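Local structure of SusD-like carbohydrate binding protein BF1063 (3I4G) at residues Ala504-Asn507 with Pro508-Thr512; Ala83-Ala86 with Phe87-Arg90; Met55-His58 with Leu59-Asn62; Gln132-Tyr135 with Leu136-Phe140; Trp513-Gln517 with Ser518-Ile522. The protein probably binds carbohydrate at the outer membrane of Bacteroides fragilis, as other members of the SusD family do during glycan uptake. All coordinates share one frame; numbering follows the deposited sequence. Where two conformers were deposited one is given.

Interaction 1 of 5, residues Ala504-Asn507 with Pro508-Thr512. With EDO (1,2-ethanediol), chain F.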
# COMPACT_ATOMS: atom_id res chain seq x y z
N ALA A 504 -19.51 6.82 5.62
CA ALA A 504 -20.68 5.96 5.77
C ALA A 504 -20.64 4.89 4.67
O ALA A 504 -21.54 4.75 3.82
CB ALA A 504 -21.97 6.75 5.74
N PHE A 505 -19.56 4.11 4.68
CA PHE A 505 -19.37 3.00 3.74
C PHE A 505 -20.61 2.11 3.71
O PHE A 505 -21.16 1.75 4.76
CB PHE A 505 -18.15 2.20 4.22
CG PHE A 505 -17.75 1.01 3.37
CD1 PHE A 505 -18.44 -0.18 3.42
CD2 PHE A 505 -16.57 1.04 2.64
CE1 PHE A 505 -18.01 -1.27 2.71
CE2 PHE A 505 -16.13 -0.07 1.93
CZ PHE A 505 -16.84 -1.21 1.98
N ARG A 506 -21.06 1.75 2.52
CA ARG A 506 -22.28 0.98 2.38
C ARG A 506 -22.03 -0.52 2.28
O ARG A 506 -21.25 -0.98 1.43
CB ARG A 506 -22.99 1.42 1.10
CG ARG A 506 -23.41 2.86 1.05
CD ARG A 506 -23.78 3.33 -0.35
NE ARG A 506 -22.61 3.39 -1.20
CZ ARG A 506 -22.60 3.84 -2.44
NH1 ARG A 506 -23.71 4.30 -3.01
NH2 ARG A 506 -21.47 3.87 -3.10
N ASN A 507 -22.69 -1.30 3.15
CA ASN A 507 -22.59 -2.74 3.11
C ASN A 507 -23.82 -3.29 2.38
O ASN A 507 -24.92 -3.13 2.87
CB ASN A 507 -22.51 -3.28 4.53
CG ASN A 507 -22.17 -4.76 4.56
OD1 ASN A 507 -21.64 -5.32 3.59
ND2 ASN A 507 -22.44 -5.41 5.71
N PRO A 508 -23.65 -4.00 1.26
CA PRO A 508 -22.44 -4.49 0.61
C PRO A 508 -21.84 -3.66 -0.52
O PRO A 508 -20.77 -4.00 -0.98
CB PRO A 508 -22.94 -5.80 -0.02
CG PRO A 508 -24.32 -5.45 -0.47
CD PRO A 508 -24.87 -4.56 0.60
N THR A 509 -22.53 -2.63 -0.96
CA THR A 509 -22.16 -1.93 -2.18
C THR A 509 -20.71 -1.52 -2.26
O THR A 509 -20.08 -1.72 -3.32
CB THR A 509 -23.05 -0.68 -2.34
OG1 THR A 509 -24.40 -1.14 -2.48
CG2 THR A 509 -22.68 0.18 -3.56
N ASP A 510 -20.15 -0.95 -1.19
CA ASP A 510 -18.79 -0.41 -1.30
C ASP A 510 -17.69 -1.45 -1.21
O ASP A 510 -16.52 -1.09 -1.32
CB ASP A 510 -18.63 0.76 -0.34
CG ASP A 510 -19.41 1.97 -0.80
OD1 ASP A 510 -19.36 2.29 -2.01
OD2 ASP A 510 -20.10 2.58 0.03
N TYR A 511 -18.03 -2.73 -1.05
CA TYR A 511 -17.04 -3.78 -1.24
C TYR A 511 -16.69 -4.00 -2.71
O TYR A 511 -15.71 -4.71 -2.99
CB TYR A 511 -17.51 -5.11 -0.59
CG TYR A 511 -17.35 -5.07 0.91
CD1 TYR A 511 -16.09 -5.11 1.47
CD2 TYR A 511 -18.42 -5.04 1.75
CE1 TYR A 511 -15.92 -5.08 2.83
CE2 TYR A 511 -18.27 -5.00 3.15
CZ TYR A 511 -17.00 -5.04 3.65
OH TYR A 511 -16.78 -4.97 5.01
N THR A 512 -17.45 -3.43 -3.64
CA THR A 512 -17.16 -3.60 -5.07
C THR A 512 -17.22 -2.23 -5.75
O THR A 512 -18.20 -1.47 -5.57
CB THR A 512 -18.19 -4.51 -5.72
OG1 THR A 512 -18.25 -5.77 -5.04
CG2 THR A 512 -17.80 -4.81 -7.16
C1 EDO F . -20.91 -1.95 -7.01
O1 EDO F . -21.24 -2.44 -5.69
C2 EDO F . -22.14 -2.00 -7.90
O2 EDO F . -23.01 -0.94 -7.48
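Arg506 and Asp510 face each other across a tight reversal of the chain, with their CA atoms 5.3 Å apart. The peptide bond between Asn507 and Pro508 is cis, and these two residues form the corner of a type VI turn. The chain then winds into a short 3-10 segment, residues 509-511, and Asp510 N returns a hydrogen bond of 2.8 Å to Arg506 O. OD2 of Asp510 accepts from the backbone N of Arg506 at 2.8 Å, on its anti side, and from Arg506 NE at 2.9 Å, which arrives from above the carboxylate plane. Arg506 NH2 reaches OD1 of Asp510 at 2.9 Å on the syn side. The salt bridge is therefore side-on, and it depends on a bend of the arginine chain at chi3 (-68°). CG2 of Thr509 lies over one face of the guanidinium, 3.8 Å from Arg506 CZ. On the other flank of the turn, CB of Asp510 sits almost centrally over the Phe505 ring in a CH-pi contact. The edge of that ring points into the face of Tyr511, a T-shaped pair with planes at 73° and centroids 5.0 Å apart. Asn507 OD1 meets the Tyr511 ring at its edge, near the ring plane, and a 1,2-ethanediol hydrogen-bonds to Thr509 O. The turn lies in the loop between strand 497-502 and helix 517-522. Phe505 and Tyr511 pack on Met459 of helix 454-461 and on Ala464 of helix 464-467, where His465 ND1 bonds Tyr511 OH, while Arg506 NH2 also reaches Leu81 O.

Interaction 2 of 5, residues Ala83-Ala86 with Phe87-Arg90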
# COMPACT_ATOMS: atom_id res chain seq x y z
N ALA A 83 -20.27 5.57 -10.62
CA ALA A 83 -19.53 5.00 -11.73
C ALA A 83 -18.76 5.99 -12.57
O ALA A 83 -17.86 5.56 -13.29
CB ALA A 83 -20.46 4.13 -12.62
N ASP A 84 -19.08 7.28 -12.47
CA ASP A 84 -18.37 8.31 -13.21
C ASP A 84 -17.13 8.84 -12.47
O ASP A 84 -16.52 9.83 -12.88
CB ASP A 84 -19.29 9.48 -13.57
CG ASP A 84 -19.86 10.16 -12.37
OD1 ASP A 84 -19.61 9.70 -11.22
OD2 ASP A 84 -20.53 11.20 -12.57
N ASN A 85 -16.71 8.17 -11.40
CA ASN A 85 -15.57 8.60 -10.61
C ASN A 85 -14.27 8.59 -11.44
O ASN A 85 -13.96 7.56 -12.08
CB ASN A 85 -15.52 7.71 -9.35
CG ASN A 85 -14.42 8.09 -8.39
OD1 ASN A 85 -13.24 7.89 -8.65
ND2 ASN A 85 -14.82 8.60 -7.23
N ALA A 86 -13.52 9.69 -11.41
CA ALA A 86 -12.31 9.80 -12.23
C ALA A 86 -11.20 8.90 -11.75
O ALA A 86 -10.38 8.45 -12.55
CB ALA A 86 -11.82 11.24 -12.23
N PHE A 87 -11.14 8.60 -10.46
CA PHE A 87 -10.05 7.81 -9.90
C PHE A 87 -10.23 6.35 -10.25
O PHE A 87 -9.25 5.71 -10.62
CB PHE A 87 -9.92 8.05 -8.39
CG PHE A 87 -9.53 9.47 -8.07
CD1 PHE A 87 -10.46 10.47 -8.01
CD2 PHE A 87 -8.19 9.81 -7.86
CE1 PHE A 87 -10.08 11.78 -7.74
CE2 PHE A 87 -7.82 11.11 -7.58
CZ PHE A 87 -8.75 12.09 -7.50
N ILE A 88 -11.45 5.83 -10.16
CA ILE A 88 -11.63 4.43 -10.54
C ILE A 88 -11.37 4.29 -12.04
O ILE A 88 -10.88 3.25 -12.50
CB ILE A 88 -12.99 3.80 -10.12
CG1 ILE A 88 -14.16 4.35 -10.92
CG2 ILE A 88 -13.17 3.96 -8.60
CD1 ILE A 88 -15.55 3.72 -10.56
N LYS A 89 -11.72 5.30 -12.85
CA LYS A 89 -11.42 5.21 -14.28
C LYS A 89 -9.93 5.16 -14.53
O LYS A 89 -9.48 4.40 -15.41
CB LYS A 89 -12.07 6.35 -15.04
CG LYS A 89 -11.79 6.37 -16.54
CD LYS A 89 -12.39 5.18 -17.25
CE LYS A 89 -11.92 5.05 -18.70
NZ LYS A 89 -12.28 6.21 -19.53
N ARG A 90 -9.11 5.92 -13.78
CA ARG A 90 -7.65 5.82 -13.94
C ARG A 90 -7.14 4.44 -13.62
O ARG A 90 -6.30 3.91 -14.34
CB ARG A 90 -6.89 6.81 -13.04
CG ARG A 90 -6.97 8.29 -13.41
CD ARG A 90 -6.14 8.65 -14.61
NE ARG A 90 -4.71 8.52 -14.36
CZ ARG A 90 -3.76 8.54 -15.30
NH1 ARG A 90 -4.04 8.72 -16.58
NH2 ARG A 90 -2.49 8.39 -14.95
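Asn85 caps the start of the helix that carries Phe87 and Ile88: its own backbone is extended, and from there the chain coils, with Lys89 N bonded to Asn85 O at 3.3 Å and Arg90 N to Ala86 O at 3.1 Å. The cap itself is made by the side-chain oxygen. Asn85 OD1 accepts from Phe87 N at 2.9 Å, along a markedly bent bond (131°), and from Ile88 N at 3.1 Å along a straighter one (156°). The two N-H groups come from opposite faces of the amide plane, so that one oxygen satisfies two amides of the first turn, which lack a helical carbonyl partner one turn earlier. The side chain gets there by turning CG away from its own backbone N (chi1 -177°), and ND2 is occupied by Pro72 O, which would fix the rotation of the amide. OD1 also lies at the edge of the Phe87 ring, near its plane, and 3.3 Å from Phe87 CB. Ile88 folds back toward the cap: its CG1 touches Asn85 O at 3.4 Å and its CD1 comes to 4.0 Å from Ala83 O. Further along, the amine of Lys89 reaches Ser518 OG. The contact joins helix 72-78 to helix 86-109, and Phe87 and Ile88 both pack back on Ile76 of the former. Ala83, earlier in the loop, rests on Gln517 and Gln520 of helix 517-522.

Interaction 3 of 5, residues Met55-His58 with Leu59-Asn62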
# COMPACT_ATOMS: atom_id res chain seq x y z
N MSE A 55 -1.23 6.37 -1.19
CA MSE A 55 -2.39 7.18 -0.86
C MSE A 55 -3.69 6.42 -0.80
O MSE A 55 -4.67 7.01 -0.34
CB MSE A 55 -2.48 8.37 -1.80
CG MSE A 55 -1.30 9.31 -1.65
SE MSE A 55 -1.42 10.88 -2.76
CE MSE A 55 -0.03 11.87 -2.01
N MSE A 56 -3.72 5.13 -1.15
CA MSE A 56 -4.90 4.35 -0.84
C MSE A 56 -5.11 4.31 0.66
O MSE A 56 -6.20 3.97 1.11
CB MSE A 56 -4.83 2.90 -1.36
CG MSE A 56 -5.00 2.79 -2.81
SE MSE A 56 -5.44 0.96 -3.34
CE MSE A 56 -7.25 1.17 -4.02
N GLU A 57 -4.11 4.64 1.47
CA GLU A 57 -4.34 4.68 2.91
C GLU A 57 -5.42 5.71 3.25
O GLU A 57 -6.08 5.59 4.29
CB GLU A 57 -3.04 4.97 3.68
CG GLU A 57 -2.91 4.20 4.94
CD GLU A 57 -2.43 2.78 4.76
OE1 GLU A 57 -2.50 2.21 3.67
OE2 GLU A 57 -2.04 2.20 5.75
N HIS A 58 -5.59 6.71 2.41
CA HIS A 58 -6.66 7.70 2.59
C HIS A 58 -8.06 7.14 2.52
O HIS A 58 -9.01 7.81 2.94
CB HIS A 58 -6.57 8.83 1.53
CG HIS A 58 -5.27 9.55 1.51
ND1 HIS A 58 -4.98 10.50 0.56
CD2 HIS A 58 -4.16 9.39 2.26
CE1 HIS A 58 -3.74 10.95 0.78
NE2 HIS A 58 -3.22 10.28 1.79
N LEU A 59 -8.19 5.93 1.98
CA LEU A 59 -9.47 5.25 1.86
C LEU A 59 -9.74 4.36 3.04
O LEU A 59 -10.78 3.69 3.08
CB LEU A 59 -9.44 4.38 0.59
CG LEU A 59 -9.05 5.09 -0.70
CD1 LEU A 59 -9.15 4.10 -1.89
CD2 LEU A 59 -9.87 6.37 -0.96
N SER A 60 -8.80 4.29 3.97
CA SER A 60 -8.85 3.38 5.10
C SER A 60 -9.03 4.13 6.42
O SER A 60 -9.00 5.35 6.46
CB SER A 60 -7.56 2.55 5.18
OG SER A 60 -6.48 3.27 5.71
N ASP A 61 -9.17 3.35 7.48
CA ASP A 61 -9.23 3.84 8.84
C ASP A 61 -7.90 4.43 9.35
O ASP A 61 -7.90 5.00 10.43
CB ASP A 61 -9.80 2.76 9.80
CG ASP A 61 -9.10 1.42 9.72
OD1 ASP A 61 -8.40 1.13 8.71
OD2 ASP A 61 -9.31 0.60 10.63
N ASN A 62 -6.84 4.30 8.59
CA ASN A 62 -5.54 4.82 8.98
C ASN A 62 -5.29 6.27 8.65
O ASN A 62 -4.40 6.88 9.26
CB ASN A 62 -4.40 4.01 8.31
CG ASN A 62 -4.14 2.66 8.91
OD1 ASN A 62 -4.66 2.32 9.98
ND2 ASN A 62 -3.27 1.90 8.27
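Glu57 O is gripped twice by Ser60, by the hydroxyl OG at 2.7 Å and by the backbone N at 3.0 Å. The hydroxyl arrives only slightly tilted from the carbonyl plane, whereas the N-H stands well above it, so the two donors approach the oxygen from different directions. The side chains are also linked directly: Asn62 ND2 donates to Glu57 OE2 at 2.8 Å. The acceptor lies in the amide plane of Asn62, but the carboxylate is met from above, the two planes being turned 44° apart. Glu57 OE2 also takes Met450 N, and Asn62 OD1 is held by Arg445 NE. Besides donating to Glu57 O, Ser60 OG accepts from Asn62 N at 3.1 Å, an ST turn that leads the chain out of the 3-10 turns toward strand 63-65. Its place between its backbone N and carbonyl carbon (chi1 77°) puts it within reach of both. Within the 3-10 turns Leu59 N bonds Met56 O at 2.9 Å. Glu57 CG also lies 3.7 Å from Asn62 CB. On another side, CE of Met56, a selenomethionine, touches Leu59 CD1 at 4.1 Å, and the Met56 side chain continues to Tyr455 and Trp513.

Interaction 4 of 5, residues Gln132-Tyr135 with Leu136-Phe140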
# COMPACT_ATOMS: atom_id res chain seq x y z
N GLN A 132 -2.01 -6.96 -12.64
CA GLN A 132 -3.11 -6.06 -12.98
C GLN A 132 -4.44 -6.72 -12.74
O GLN A 132 -5.34 -6.09 -12.20
CB GLN A 132 -2.98 -5.59 -14.44
CG GLN A 132 -1.63 -4.97 -14.78
CD GLN A 132 -1.27 -3.82 -13.87
OE1 GLN A 132 -1.74 -2.70 -14.06
NE2 GLN A 132 -0.41 -4.08 -12.88
N TYR A 133 -4.59 -7.98 -13.15
CA TYR A 133 -5.83 -8.71 -12.90
C TYR A 133 -6.04 -8.92 -11.39
O TYR A 133 -7.16 -8.92 -10.94
CB TYR A 133 -5.86 -10.02 -13.69
CG TYR A 133 -6.16 -9.77 -15.14
CD1 TYR A 133 -7.40 -9.31 -15.52
CD2 TYR A 133 -5.18 -9.94 -16.12
CE1 TYR A 133 -7.68 -9.04 -16.83
CE2 TYR A 133 -5.47 -9.70 -17.46
CZ TYR A 133 -6.71 -9.24 -17.79
OH TYR A 133 -7.07 -8.95 -19.14
N PHE A 134 -4.97 -9.10 -10.62
CA PHE A 134 -5.07 -9.24 -9.18
C PHE A 134 -5.72 -8.01 -8.56
O PHE A 134 -6.64 -8.14 -7.75
CB PHE A 134 -3.66 -9.50 -8.58
CG PHE A 134 -3.59 -9.29 -7.10
CD1 PHE A 134 -3.95 -10.29 -6.22
CD2 PHE A 134 -3.21 -8.07 -6.58
CE1 PHE A 134 -3.94 -10.08 -4.88
CE2 PHE A 134 -3.18 -7.85 -5.22
CZ PHE A 134 -3.56 -8.87 -4.38
N TYR A 135 -5.25 -6.84 -8.92
CA TYR A 135 -5.85 -5.63 -8.40
C TYR A 135 -7.26 -5.36 -8.97
O TYR A 135 -8.17 -5.00 -8.24
CB TYR A 135 -4.93 -4.43 -8.61
CG TYR A 135 -3.66 -4.45 -7.83
CD1 TYR A 135 -3.68 -4.24 -6.46
CD2 TYR A 135 -2.43 -4.64 -8.43
CE1 TYR A 135 -2.50 -4.28 -5.73
CE2 TYR A 135 -1.27 -4.69 -7.71
CZ TYR A 135 -1.32 -4.51 -6.35
OH TYR A 135 -0.15 -4.53 -5.63
N LEU A 136 -7.47 -5.57 -10.27
CA LEU A 136 -8.83 -5.45 -10.81
C LEU A 136 -9.80 -6.36 -10.08
O LEU A 136 -10.92 -5.97 -9.74
CB LEU A 136 -8.83 -5.74 -12.30
CG LEU A 136 -8.15 -4.74 -13.22
CD1 LEU A 136 -7.99 -5.36 -14.58
CD2 LEU A 136 -8.94 -3.45 -13.28
N ALA A 137 -9.41 -7.61 -9.89
CA ALA A 137 -10.23 -8.61 -9.20
C ALA A 137 -10.45 -8.26 -7.72
O ALA A 137 -11.46 -8.66 -7.17
CB ALA A 137 -9.57 -10.02 -9.29
N SER A 138 -9.52 -7.54 -7.11
CA SER A 138 -9.70 -7.14 -5.73
C SER A 138 -10.82 -6.12 -5.56
O SER A 138 -11.53 -6.13 -4.54
CB SER A 138 -8.40 -6.54 -5.18
OG SER A 138 -7.36 -7.50 -5.09
N TYR A 139 -11.00 -5.24 -6.54
CA TYR A 139 -11.87 -4.08 -6.36
C TYR A 139 -13.07 -4.04 -7.29
O TYR A 139 -14.20 -3.84 -6.83
CB TYR A 139 -11.01 -2.81 -6.49
CG TYR A 139 -9.88 -2.75 -5.46
CD1 TYR A 139 -10.15 -2.79 -4.11
CD2 TYR A 139 -8.57 -2.66 -5.85
CE1 TYR A 139 -9.14 -2.75 -3.18
CE2 TYR A 139 -7.53 -2.60 -4.93
CZ TYR A 139 -7.84 -2.63 -3.60
OH TYR A 139 -6.85 -2.54 -2.62
N PHE A 140 -12.86 -4.19 -8.61
CA PHE A 140 -13.98 -4.29 -9.54
C PHE A 140 -14.59 -5.71 -9.56
O PHE A 140 -15.76 -5.89 -9.88
CB PHE A 140 -13.53 -3.93 -10.95
CG PHE A 140 -13.02 -2.53 -11.12
CD1 PHE A 140 -13.90 -1.46 -11.29
CD2 PHE A 140 -11.67 -2.27 -11.18
CE1 PHE A 140 -13.44 -0.19 -11.51
CE2 PHE A 140 -11.21 -0.97 -11.38
CZ PHE A 140 -12.12 0.05 -11.60
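Phe134 O is held twice by Ser138, by OG at 2.8 Å and, more weakly, by the backbone N at 3.0 Å. The serine hydroxyl swings back along the helix because its OG stands anti to the carbonyl carbon (chi1 -66°), a geometry that lets it bond the carbonyl four residues earlier. Ser138 OG also lies over the face of the Phe134 ring, 4.1 Å from Phe134 CZ, and is bonded by Trp456 NE1, so the buried hydroxyl has two polar partners, Phe134 O and Trp456 NE1. The bonds before it are regular: Leu136 N meets Gln132 O at 2.9 Å, nearly straight (172°), and Ala137 N bonds Tyr133 O. From Ser138 on the pattern weakens: Ser138 N is split between Phe134 O and Tyr135 O, and Tyr135 O also takes Tyr139 N, all weak, bent bonds. CD2 of the Tyr139 ring lies 3.4 Å from Tyr135 O, while CE2 reaches the edge of the Tyr135 ring. On another side of the helix, Leu136 CD1 touches Tyr133 CD1 at 4.1 Å, the two side chains crossing at a slant. The aromatic residues spread to different neighbours: Phe134 to Phe203 and Leu210 of helix 197-211, Tyr133 to Ile166 and Trp169 of helix 163-180, and Tyr135 to stack on Trp47 with its hydroxyl on Trp48. Such a helix, packed on several sides by others with large aromatics at the joints, is consistent with the TPR-like helical scaffold of SusD-family proteins.

Interaction 5 of 5, residues Trp513-Gln517 with Ser518-Ile522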
# COMPACT_ATOMS: atom_id res chain seq x y z
N TRP A 513 -16.20 -1.90 -6.53
CA TRP A 513 -16.23 -0.67 -7.31
C TRP A 513 -17.04 -0.96 -8.57
O TRP A 513 -16.88 -2.02 -9.16
CB TRP A 513 -14.83 -0.23 -7.74
CG TRP A 513 -13.84 0.05 -6.66
CD1 TRP A 513 -14.04 0.12 -5.31
CD2 TRP A 513 -12.49 0.44 -6.88
NE1 TRP A 513 -12.85 0.45 -4.67
CE2 TRP A 513 -11.89 0.67 -5.62
CE3 TRP A 513 -11.72 0.62 -8.04
CZ2 TRP A 513 -10.56 1.03 -5.50
CZ3 TRP A 513 -10.43 0.93 -7.92
CH2 TRP A 513 -9.85 1.16 -6.67
N PRO A 514 -17.89 -0.01 -9.01
CA PRO A 514 -18.63 -0.20 -10.26
C PRO A 514 -17.70 -0.11 -11.47
O PRO A 514 -16.64 0.52 -11.42
CB PRO A 514 -19.60 0.97 -10.27
CG PRO A 514 -18.86 2.05 -9.52
CD PRO A 514 -18.12 1.31 -8.41
N ILE A 515 -18.09 -0.75 -12.57
CA ILE A 515 -17.40 -0.59 -13.80
C ILE A 515 -17.48 0.89 -14.20
O ILE A 515 -18.54 1.48 -14.10
CB ILE A 515 -18.08 -1.45 -14.90
CG1 ILE A 515 -18.08 -2.95 -14.60
CG2 ILE A 515 -17.38 -1.21 -16.26
CD1 ILE A 515 -16.73 -3.57 -14.46
N PRO A 516 -16.36 1.48 -14.65
CA PRO A 516 -16.45 2.89 -15.00
C PRO A 516 -17.54 3.17 -16.03
O PRO A 516 -17.74 2.40 -16.97
CB PRO A 516 -15.06 3.19 -15.56
CG PRO A 516 -14.16 2.19 -14.88
CD PRO A 516 -14.99 0.97 -14.76
N GLN A 517 -18.21 4.30 -15.85
CA GLN A 517 -19.38 4.65 -16.66
C GLN A 517 -19.06 4.67 -18.15
O GLN A 517 -19.90 4.22 -18.96
CB GLN A 517 -19.94 6.02 -16.25
CG GLN A 517 -21.27 6.36 -16.87
CD GLN A 517 -22.35 5.43 -16.41
OE1 GLN A 517 -22.58 5.29 -15.20
NE2 GLN A 517 -23.04 4.79 -17.37
N SER A 518 -17.89 5.16 -18.52
CA SER A 518 -17.59 5.24 -19.95
C SER A 518 -17.59 3.86 -20.60
O SER A 518 -17.92 3.70 -21.80
CB SER A 518 -16.26 5.93 -20.18
OG SER A 518 -15.20 5.22 -19.60
N GLU A 519 -17.15 2.86 -19.83
CA GLU A 519 -17.02 1.50 -20.35
C GLU A 519 -18.38 0.82 -20.38
O GLU A 519 -18.67 0.08 -21.33
CB GLU A 519 -15.96 0.75 -19.53
CG GLU A 519 -14.62 1.49 -19.50
CD GLU A 519 -14.16 2.01 -20.86
OE1 GLU A 519 -13.89 1.18 -21.75
OE2 GLU A 519 -14.10 3.25 -21.09
N GLN A 520 -19.23 1.09 -19.39
CA GLN A 520 -20.60 0.62 -19.43
C GLN A 520 -21.31 1.20 -20.66
O GLN A 520 -22.10 0.51 -21.31
CB GLN A 520 -21.37 1.06 -18.19
CG GLN A 520 -20.82 0.51 -16.87
CD GLN A 520 -21.81 0.61 -15.73
OE1 GLN A 520 -23.02 0.44 -15.93
NE2 GLN A 520 -21.31 0.90 -14.53
N ASN A 521 -21.03 2.46 -20.99
CA ASN A 521 -21.72 3.12 -22.10
C ASN A 521 -21.33 2.51 -23.43
O ASN A 521 -22.19 2.34 -24.31
CB ASN A 521 -21.45 4.63 -22.10
CG ASN A 521 -22.13 5.36 -20.95
OD1 ASN A 521 -22.96 4.80 -20.24
ND2 ASN A 521 -21.77 6.61 -20.74
N ILE A 522 -20.07 2.18 -23.60
CA ILE A 522 -19.58 1.60 -24.84
C ILE A 522 -20.03 0.16 -25.05
O ILE A 522 -20.55 -0.23 -26.11
CB ILE A 522 -18.05 1.55 -24.84
CG1 ILE A 522 -17.47 2.95 -24.99
CG2 ILE A 522 -17.54 0.66 -25.97
CD1 ILE A 522 -15.99 3.02 -24.74
O HOH W 1 -24.81 2.30 -17.24
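Gln520 reaches back from the first turns of its helix to Ile515, in the approach to that helix. Its CB lies 3.6 Å from Gln517 O. The next atom, CG, packs against the branched side of Ile515, 3.9 Å from CG2, and skirts Pro516 O. The chain is extended beyond CG (chi2 -163°), which carries the amide past the helix start, and there NE2 donates to Ile515 O at 2.9 Å in an almost straight bond (173°). At the other corner of the amide, OE1 accepts from a water at 2.9 Å, and this water accepts in turn from Gln517 NE2. Pro516 occupies the N-cap position; its carbonyl oxygen takes both Glu519 N, at 3.0 Å, and Gln520 N, at 3.1 Å, the latter in the carbonyl plane and the former from above it. The Gln520 amide thus adds a side-chain bond one residue ahead of the cap. Gln517 also makes a helical i to i+4 bond with its side chain: NE2 donates a hydrogen bond to Asn521 OD1 at 2.9 Å, from above the plane of that carbonyl, and the two amides are turned 43° apart. Pro516 and Glu519 rest on Trp92 of helix 86-109, and Ile515 meets the same ring.

How the interactions relate
Interactions 3 and 4 are wholly buried, whereas 1, 2 and 5 are only partly so and lie farther from the centre of the chain. Interactions 1 and 5 adjoin in sequence, and a probable Gln517 N to Ala83 O bond ties 5 to 2. Both 2 and 5 build the start of a helix: in 2 a side-chain oxygen caps the first amides, whereas in 5 a glutamine of the first turns ties back to the carbonyl ahead of a proline N-cap. Interaction 1 instead relies on an ion pair, and 3 on a serine turn. Trp513 connects several: its N probably bonds Tyr139 O of interaction 4, while its ring meets Met56 of 3 and Ile88 of 2.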